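Side-chain contact in tRNA (guanine(26)-N(2))-dimethyltransferase (PDB 2DUL), which probably dimethylates the guanine at position 26 of a number of tRNAs, using S-adenosyl-L-methionine as the methyl donor: residues L43-P48 with V291-S296. Sequence-based numbering, arbitrary orientation.
Sequences LNILNP and VKEAES
E293 lies against N44 and I45, and its side chain does nearly all the bridging between the two helix ends. Its carboxylate comes over the base of N44: OE1 of E293 sits 3.2 Å from CB of N44, with the amide and carboxylate planes about 30° apart. Lower down the chain, CD1 of I45 rests 3.8 Å from CB of E293, the two side chains sliding past each other in opposite directions. E293 reaches across because CG is anti to the backbone N (chi1 179°), while a bend at chi2 (70°) turns the acid across N44, the two side chains crossing at about a right angle. The N44 amide is tied to its own surroundings, its ND2 donating to the carbonyl oxygens of V40 and E68. On the other helix, OG of S296 closes the C-terminal end by bonding to O of E293 (3.1 Å). Shortened to an alanine, E293 would keep the CB that meets I45 but would probably open a gap over N44 CB, where CG and the carboxylate now lie. This is a small surface junction between helix 33-46, beside the central methyltransferase sheet, and helix 284-295. With N44's NH2 group already engaged, the acid meets mainly carbon, and the contact is chiefly van der Waals.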
loop_
_atom_site.group_PDB
_atom_site.type_symbol
_atom_site.label_atom_id
_atom_site.label_comp_id
_atom_site.label_asym_id
_atom_site.label_seq_id
_atom_site.Cartn_x
_atom_site.Cartn_y
_atom_site.Cartn_z
ATOM N N LEU A 43 -2.574 12.115 3.305
ATOM C CA LEU A 43 -3.753 12.940 3.090
ATOM C C LEU A 43 -3.488 14.415 3.367
ATOM O O LEU A 43 -4.142 15.283 2.789
ATOM C CB LEU A 43 -4.927 12.436 3.939
ATOM C CG LEU A 43 -5.869 11.438 3.244
ATOM C CD1 LEU A 43 -5.082 10.361 2.524
ATOM C CD2 LEU A 43 -6.807 10.829 4.274
ATOM N N ASN A 44 -2.526 14.698 4.240
ATOM C CA ASN A 44 -2.182 16.077 4.559
ATOM C C ASN A 44 -1.381 16.716 3.433
ATOM O O ASN A 44 -1.126 17.921 3.446
ATOM C CB ASN A 44 -1.407 16.136 5.875
ATOM C CG ASN A 44 -2.321 16.287 7.073
ATOM O OD1 ASN A 44 -2.911 17.346 7.278
ATOM N ND2 ASN A 44 -2.459 15.225 7.862
ATOM N N ILE A 45 -0.993 15.902 2.456
ATOM C CA ILE A 45 -0.249 16.384 1.302
ATOM C C ILE A 45 -1.199 16.480 0.114
ATOM O O ILE A 45 -1.244 17.500 -0.572
ATOM C CB ILE A 45 0.910 15.426 0.926
ATOM C CG1 ILE A 45 1.904 15.320 2.086
ATOM C CG2 ILE A 45 1.617 15.921 -0.328
ATOM C CD1 ILE A 45 2.526 16.640 2.485
ATOM N N LEU A 46 -1.969 15.418 -0.114
ATOM C CA LEU A 46 -2.905 15.373 -1.236
ATOM C C LEU A 46 -4.225 16.097 -0.999
ATOM O O LEU A 46 -4.877 16.524 -1.951
ATOM C CB LEU A 46 -3.153 13.919 -1.646
ATOM C CG LEU A 46 -2.119 13.362 -2.635
ATOM C CD1 LEU A 46 -0.719 13.817 -2.258
ATOM C CD2 LEU A 46 -2.205 11.846 -2.666
ATOM N N ASN A 47 -4.625 16.221 0.262
ATOM C CA ASN A 47 -5.846 16.948 0.620
ATOM C C ASN A 47 -7.170 16.498 -0.011
ATOM O O ASN A 47 -7.964 17.336 -0.444
ATOM C CB ASN A 47 -5.655 18.438 0.308
ATOM C CG ASN A 47 -4.371 19.002 0.886
ATOM O OD1 ASN A 47 -3.846 19.998 0.388
ATOM N ND2 ASN A 47 -3.866 18.380 1.947
ATOM N N PRO A 48 -7.439 15.182 -0.068
ATOM C CA PRO A 48 -8.718 14.774 -0.671
ATOM C C PRO A 48 -9.894 15.264 0.184
ATOM O O PRO A 48 -9.858 15.171 1.414
ATOM C CB PRO A 48 -8.606 13.251 -0.718
ATOM C CG PRO A 48 -7.763 12.945 0.492
ATOM C CD PRO A 48 -6.688 14.013 0.427
ATOM N N VAL A 291 7.972 12.903 4.420
ATOM C CA VAL A 291 8.944 12.854 5.508
ATOM C C VAL A 291 8.859 14.148 6.311
ATOM O O VAL A 291 8.851 14.130 7.543
ATOM C CB VAL A 291 10.388 12.691 4.973
ATOM C CG1 VAL A 291 11.391 12.848 6.115
ATOM C CG2 VAL A 291 10.548 11.324 4.330
ATOM N N LYS A 292 8.775 15.266 5.596
ATOM C CA LYS A 292 8.702 16.587 6.208
ATOM C C LYS A 292 7.381 16.786 6.948
ATOM O O LYS A 292 7.360 17.286 8.076
ATOM C CB LYS A 292 8.879 17.656 5.124
ATOM C CG LYS A 292 9.044 19.082 5.631
ATOM C CD LYS A 292 7.710 19.734 5.944
ATOM C CE LYS A 292 7.884 21.216 6.226
ATOM N NZ LYS A 292 6.568 21.880 6.452
ATOM N N GLU A 293 6.282 16.395 6.310
ATOM C CA GLU A 293 4.965 16.532 6.919
ATOM C C GLU A 293 4.887 15.688 8.188
ATOM O O GLU A 293 4.331 16.120 9.199
ATOM C CB GLU A 293 3.873 16.084 5.943
ATOM C CG GLU A 293 2.455 16.183 6.506
ATOM C CD GLU A 293 1.987 17.620 6.682
ATOM O OE1 GLU A 293 0.894 17.829 7.257
ATOM O OE2 GLU A 293 2.704 18.540 6.237
ATOM N N ALA A 294 5.450 14.486 8.128
ATOM C CA ALA A 294 5.436 13.584 9.272
ATOM C C ALA A 294 6.182 14.192 10.455
ATOM O O ALA A 294 5.765 14.044 11.606
ATOM C CB ALA A 294 6.060 12.250 8.893
ATOM N N GLU A 295 7.288 14.871 10.167
ATOM C CA GLU A 295 8.088 15.500 11.210
ATOM C C GLU A 295 7.343 16.632 11.915
ATOM O O GLU A 295 7.502 16.828 13.120
ATOM C CB GLU A 295 9.396 16.035 10.621
ATOM C CG GLU A 295 10.344 14.953 10.146
ATOM C CD GLU A 295 11.608 15.512 9.531
ATOM O OE1 GLU A 295 11.512 16.203 8.495
ATOM O OE2 GLU A 295 12.696 15.264 10.087
ATOM N N SER A 296 6.527 17.371 11.165
ATOM C CA SER A 296 5.775 18.491 11.723
ATOM C C SER A 296 4.387 18.104 12.232
ATOM O O SER A 296 3.574 18.971 12.554
ATOM C CB SER A 296 5.634 19.600 10.680
ATOM O OG SER A 296 4.811 19.179 9.605
#